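Orotidine 5'-phosphate decarboxylase (Methanocaldococcus jannaschii, PDB 4LUI) probably catalyses the decarboxylation of orotidine 5'-monophosphate to uridine 5'-monophosphate, the last step of de novo UMP biosynthesis, working as a homodimer with a TIM-barrel fold. Local coordinates at residues A116-A121 with K155-D160; V131-H136 with K173-I178. All coordinates share one frame; numbering follows the deposited sequence.

Interaction 1 of 2, residues A116-A121 with K155-D160; sequences AVQDVA and KKLKVD
L157 meets Q118 with both its backbone and its side chain. CG of Q118 is anti to the carbonyl carbon (chi1 -72°), and the extended chain carries the amide across to the L157 carbonyl. That O takes a hydrogen bond from NE2 of Q118 at 2.9 Å, almost straight (N-H...O 177°). The oxygen lies in the amide plane of Q118, whereas the amide nitrogen stands above the carbonyl plane of L157. CB of L157 rests 3.7 Å from OE1 of Q118, the two side chains crossing at about a right angle. K158 then turns out of the helix with positive phi (59°), and the chain leaves for the barrel. CG1 of V159 sits over the face of the Q118 amide, 3.7 Å from NE2, leaving the in-plane N-H directions to the O of L157 and a water. That water accepts from NE2 of Q118 (3.0 Å) and donates to OD2 of D160 (3.1 Å). These two bonds help hold the buried amide in one orientation. V114 of helix 111-124, which also carries Q118, touches L157 and V159, joining adjacent outer helices of the TIM barrel. Beneath, V128 of strand 127-131 packs against Q118 and bonds to D160 through backbone and OD2.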
loop_
_atom_site.group_PDB
_atom_site.type_symbol
_atom_site.label_atom_id
_atom_site.label_comp_id
_atom_site.label_asym_id
_atom_site.label_seq_id
_atom_site.Cartn_x
_atom_site.Cartn_y
_atom_site.Cartn_z
ATOM N N ALA B 116 -3.042 0.443 14.996
ATOM C CA ALA B 116 -4.181 1.203 14.482
ATOM C C ALA B 116 -5.108 0.323 13.648
ATOM O O ALA B 116 -6.332 0.407 13.765
ATOM C CB ALA B 116 -3.702 2.405 13.673
ATOM N N VAL B 117 -4.520 -0.521 12.809
ATOM C CA VAL B 117 -5.308 -1.468 12.023
ATOM C C VAL B 117 -5.935 -2.538 12.926
ATOM O O VAL B 117 -7.120 -2.847 12.794
ATOM C CB VAL B 117 -4.459 -2.129 10.950
ATOM C CG1 VAL B 117 -5.292 -3.102 10.144
ATOM C CG2 VAL B 117 -3.886 -1.056 10.034
ATOM N N GLN B 118 -5.147 -3.076 13.859
ATOM C CA GLN B 118 -5.648 -4.075 14.802
ATOM C C GLN B 118 -6.847 -3.593 15.603
ATOM O O GLN B 118 -7.806 -4.339 15.813
ATOM C CB GLN B 118 -4.539 -4.482 15.770
ATOM C CG GLN B 118 -3.462 -5.335 15.154
ATOM C CD GLN B 118 -2.490 -5.796 16.209
ATOM O OE1 GLN B 118 -1.699 -5.004 16.718
ATOM N NE2 GLN B 118 -2.579 -7.069 16.586
ATOM N N ASP B 119 -6.793 -2.345 16.054
ATOM C CA ASP B 119 -7.871 -1.796 16.861
ATOM C C ASP B 119 -9.194 -1.786 16.092
ATOM O O ASP B 119 -10.251 -2.067 16.663
ATOM C CB ASP B 119 -7.511 -0.405 17.385
ATOM C CG ASP B 119 -6.451 -0.450 18.486
ATOM O OD1 ASP B 119 -6.089 -1.561 18.941
ATOM O OD2 ASP B 119 -5.986 0.632 18.905
ATOM N N VAL B 120 -9.129 -1.496 14.797
ATOM C CA VAL B 120 -10.316 -1.533 13.951
ATOM C C VAL B 120 -10.784 -2.972 13.776
ATOM O O VAL B 120 -11.978 -3.276 13.929
ATOM C CB VAL B 120 -10.029 -0.928 12.555
ATOM C CG1 VAL B 120 -11.195 -1.185 11.574
ATOM C CG2 VAL B 120 -9.736 0.549 12.680
ATOM N N ALA B 121 -9.837 -3.850 13.457
ATOM C CA ALA B 121 -10.145 -5.255 13.173
ATOM C C ALA B 121 -10.757 -5.963 14.378
ATOM O O ALA B 121 -11.677 -6.775 14.227
ATOM C CB ALA B 121 -8.905 -5.987 12.713
ATOM N N LYS B 155 4.644 -11.410 16.712
ATOM C CA LYS B 155 4.344 -12.195 17.910
ATOM C C LYS B 155 3.936 -11.305 19.087
ATOM O O LYS B 155 2.964 -11.601 19.789
ATOM C CB LYS B 155 5.538 -13.071 18.297
ATOM C CG LYS B 155 5.348 -13.830 19.610
ATOM C CD LYS B 155 6.409 -14.909 19.798
ATOM C CE LYS B 155 7.806 -14.328 19.827
ATOM N NZ LYS B 155 8.870 -15.385 19.783
ATOM N N LYS B 156 4.681 -10.218 19.293
ATOM C CA LYS B 156 4.410 -9.285 20.390
ATOM C C LYS B 156 3.015 -8.674 20.281
ATOM O O LYS B 156 2.264 -8.627 21.266
ATOM C CB LYS B 156 5.459 -8.168 20.402
ATOM C CG LYS B 156 5.212 -7.096 21.446
ATOM C CD LYS B 156 6.191 -5.942 21.292
ATOM C CE LYS B 156 5.898 -4.848 22.313
ATOM N NZ LYS B 156 6.819 -3.683 22.189
ATOM N N LEU B 157 2.669 -8.218 19.079
ATOM C CA LEU B 157 1.382 -7.564 18.847
ATOM C C LEU B 157 0.217 -8.542 18.701
ATOM O O LEU B 157 -0.940 -8.127 18.688
ATOM C CB LEU B 157 1.452 -6.677 17.601
ATOM C CG LEU B 157 2.462 -5.528 17.656
ATOM C CD1 LEU B 157 2.460 -4.755 16.333
ATOM C CD2 LEU B 157 2.170 -4.601 18.833
ATOM N N LYS B 158 0.521 -9.833 18.606
ATOM C CA LYS B 158 -0.510 -10.855 18.471
ATOM C C LYS B 158 -1.375 -10.621 17.232
ATOM O O LYS B 158 -2.606 -10.654 17.304
ATOM C CB LYS B 158 -1.406 -10.924 19.718
ATOM C CG LYS B 158 -0.705 -11.268 21.025
ATOM C CD LYS B 158 -1.721 -11.254 22.166
ATOM C CE LYS B 158 -1.062 -11.277 23.541
ATOM N NZ LYS B 158 -0.345 -12.546 23.788
ATOM N N VAL B 159 -0.742 -10.368 16.093
ATOM C CA VAL B 159 -1.499 -10.307 14.853
ATOM C C VAL B 159 -2.025 -11.712 14.537
ATOM O O VAL B 159 -1.611 -12.702 15.152
ATOM C CB VAL B 159 -0.657 -9.747 13.687
ATOM C CG1 VAL B 159 -0.253 -8.298 13.963
ATOM C CG2 VAL B 159 0.577 -10.595 13.465
ATOM N N ASP B 160 -2.952 -11.801 13.594
ATOM C CA ASP B 160 -3.609 -13.069 13.304
ATOM C C ASP B 160 -2.758 -14.028 12.483
ATOM O O ASP B 160 -2.914 -15.250 12.598
ATOM C CB ASP B 160 -4.944 -12.820 12.603
ATOM C CG ASP B 160 -5.901 -12.043 13.463
ATOM O OD1 ASP B 160 -6.677 -12.678 14.209
ATOM O OD2 ASP B 160 -5.856 -10.801 13.421
HETATM O O HOH W 1 -4.751 -8.556 15.253
#

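Interaction 2 of 2, residues V131-H136 with K173-I178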
loop_
_atom_site.group_PDB
_atom_site.type_symbol
_atom_site.label_atom_id
_atom_site.label_comp_id
_atom_site.label_asym_id
_atom_site.label_seq_id
_atom_site.Cartn_x
_atom_site.Cartn_y
_atom_site.Cartn_z
ATOM N N VAL B 131 3.074 -8.453 6.919
ATOM C CA VAL B 131 4.185 -8.869 6.076
ATOM C C VAL B 131 5.466 -8.787 6.888
ATOM O O VAL B 131 5.847 -7.704 7.334
ATOM C CB VAL B 131 4.373 -7.924 4.886
ATOM C CG1 VAL B 131 5.564 -8.383 4.045
ATOM C CG2 VAL B 131 3.129 -7.885 4.038
ATOM N N THR B 132 6.143 -9.916 7.074
ATOM C CA THR B 132 7.412 -9.896 7.800
ATOM C C THR B 132 8.615 -10.094 6.886
ATOM O O THR B 132 9.751 -9.830 7.284
ATOM C CB THR B 132 7.490 -10.972 8.906
ATOM O OG1 THR B 132 7.457 -12.278 8.312
ATOM C CG2 THR B 132 6.343 -10.816 9.928
ATOM N N GLU B 133 8.378 -10.570 5.669
ATOM C CA GLU B 133 9.478 -10.979 4.798
ATOM C C GLU B 133 8.963 -11.085 3.362
ATOM O O GLU B 133 7.852 -11.545 3.141
ATOM C CB GLU B 133 10.027 -12.322 5.305
ATOM C CG GLU B 133 11.370 -12.753 4.735
ATOM C CD GLU B 133 12.092 -13.754 5.637
ATOM O OE1 GLU B 133 11.830 -13.762 6.863
ATOM O OE2 GLU B 133 12.936 -14.520 5.119
ATOM N N MET B 134 9.768 -10.632 2.404
ATOM C CA MET B 134 9.373 -10.591 1.003
ATOM C C MET B 134 10.469 -11.213 0.148
ATOM O O MET B 134 11.618 -11.334 0.589
ATOM C CB MET B 134 9.084 -9.151 0.572
ATOM C CG MET B 134 7.862 -8.557 1.283
ATOM S SD MET B 134 7.512 -6.891 0.702
ATOM C CE MET B 134 6.784 -7.249 -0.901
ATOM N N SER B 135 10.125 -11.613 -1.070
ATOM C CA SER B 135 11.048 -12.429 -1.857
ATOM C C SER B 135 11.547 -11.779 -3.140
ATOM O O SER B 135 12.312 -12.389 -3.884
ATOM C CB SER B 135 10.416 -13.785 -2.180
ATOM O OG SER B 135 9.270 -13.609 -2.979
ATOM N N HIS B 136 11.126 -10.551 -3.411
ATOM C CA HIS B 136 11.672 -9.848 -4.575
ATOM C C HIS B 136 13.116 -9.401 -4.288
ATOM O O HIS B 136 13.499 -9.235 -3.127
ATOM C CB HIS B 136 10.790 -8.658 -4.969
ATOM C CG HIS B 136 10.710 -7.602 -3.916
ATOM N ND1 HIS B 136 10.117 -7.822 -2.693
ATOM C CD2 HIS B 136 11.168 -6.328 -3.892
ATOM C CE1 HIS B 136 10.205 -6.725 -1.961
ATOM N NE2 HIS B 136 10.848 -5.806 -2.661
ATOM N N LYS B 173 10.840 -22.530 8.187
ATOM C CA LYS B 173 10.817 -23.152 9.507
ATOM C C LYS B 173 11.294 -22.178 10.590
ATOM O O LYS B 173 10.713 -22.101 11.670
ATOM C CB LYS B 173 11.656 -24.429 9.510
ATOM C CG LYS B 173 11.618 -25.193 10.819
ATOM C CD LYS B 173 12.331 -26.526 10.692
ATOM C CE LYS B 173 12.233 -27.344 11.977
ATOM N NZ LYS B 173 13.068 -26.775 13.075
ATOM N N GLU B 174 12.343 -21.418 10.294
ATOM C CA GLU B 174 12.859 -20.446 11.252
ATOM C C GLU B 174 11.828 -19.354 11.541
ATOM O O GLU B 174 11.645 -18.944 12.690
ATOM C CB GLU B 174 14.159 -19.824 10.737
ATOM C CG GLU B 174 15.310 -20.799 10.684
ATOM C CD GLU B 174 16.542 -20.218 10.013
ATOM O OE1 GLU B 174 16.391 -19.348 9.135
ATOM O OE2 GLU B 174 17.663 -20.634 10.370
ATOM N N ILE B 175 11.163 -18.890 10.493
ATOM C CA ILE B 175 10.132 -17.871 10.629
ATOM C C ILE B 175 8.971 -18.345 11.521
ATOM O O ILE B 175 8.563 -17.637 12.437
ATOM C CB ILE B 175 9.621 -17.420 9.241
ATOM C CG1 ILE B 175 10.757 -16.750 8.460
ATOM C CG2 ILE B 175 8.472 -16.458 9.378
ATOM C CD1 ILE B 175 10.476 -16.645 6.970
ATOM N N LYS B 176 8.453 -19.544 11.260
ATOM C CA LYS B 176 7.371 -20.093 12.070
ATOM C C LYS B 176 7.780 -20.218 13.524
ATOM O O LYS B 176 6.971 -19.998 14.429
ATOM C CB LYS B 176 6.927 -21.465 11.549
ATOM C CG LYS B 176 5.922 -21.407 10.421
ATOM C CD LYS B 176 5.502 -22.797 9.960
ATOM C CE LYS B 176 4.839 -23.594 11.073
ATOM N NZ LYS B 176 3.417 -23.216 11.285
ATOM N N GLU B 177 9.041 -20.574 13.758
ATOM C CA GLU B 177 9.496 -20.833 15.115
ATOM C C GLU B 177 9.670 -19.556 15.931
ATOM O O GLU B 177 9.496 -19.567 17.141
ATOM C CB GLU B 177 10.757 -21.699 15.112
ATOM C CG GLU B 177 10.475 -23.119 14.597
ATOM C CD GLU B 177 11.656 -24.061 14.727
ATOM O OE1 GLU B 177 12.753 -23.602 15.108
ATOM O OE2 GLU B 177 11.482 -25.267 14.451
ATOM N N ILE B 178 9.971 -18.449 15.257
ATOM C CA ILE B 178 10.048 -17.156 15.928
ATOM C C ILE B 178 8.654 -16.550 16.138
ATOM O O ILE B 178 8.312 -16.159 17.250
ATOM C CB ILE B 178 10.898 -16.158 15.119
ATOM C CG1 ILE B 178 12.360 -16.596 15.073
ATOM C CG2 ILE B 178 10.779 -14.764 15.696
ATOM C CD1 ILE B 178 13.156 -15.890 13.968
#
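E133 sends its side chain out to I175 with CG anti to the backbone N (chi1 -166°) and the chain extended beyond, while CG1 of I175, anti to its own carbonyl carbon (chi1 -64°), carries CD1 toward the carboxylate. The setting is the TIM barrel: residues 131-136 leave the C-terminal end of strand 127-131, and I175 projects from helix 169-179, which packs outside the barrel. CD1 of I175 lies over one face of the E133 carboxylate, nearer OE1 (3.2 Å) than OE2. The approach is tight, and CG1 of I175 follows at 3.6 Å from OE1 of E133. This is a van der Waals contact of an aliphatic tip with a charged group, and the charge is satisfied by others: OE1 forms a salt bridge with R171, on the same helix as I175, and OE2 accepts a hydrogen bond from NE2 of Q144. Held at both oxygens, the buried carboxylate probably remains ionised, and I175 shields one part of it. Both I175 and T132 also touch I162 of strand 161-163, so the contact continues into the layer between helix and barrel. S135, farther along the loop, is a predicted substrate-binding residue, and H136 bonds through NE2 to the backbone O of V109 of the second subunit. Beside E133, T132 makes a looser approach, its OG1 4.4 Å from CG2 of I175.

Overall arrangement
The two interactions illustrate how neighbouring elements of a TIM barrel are tied together: interaction 1 joins helix 111-124 to the end of helix 147-157 and the residues after it, and interaction 2 joins the loop after strand 127-131 to helix 169-179. Their segments alternate along the chain and their centres lie 18 Å apart. They meet directly where NZ of K155 approaches the backbone O of I178 at 2.7 Å, a probable hydrogen bond between neighbouring helices. Interaction 2 reaches the predicted active site through S135, a predicted substrate-binding residue within 131-136. The E133 side chain is about 10 Å from that of K81, the predicted proton donor; the Q118 side chain is about 11 Å from that of V82, a predicted substrate-binding residue.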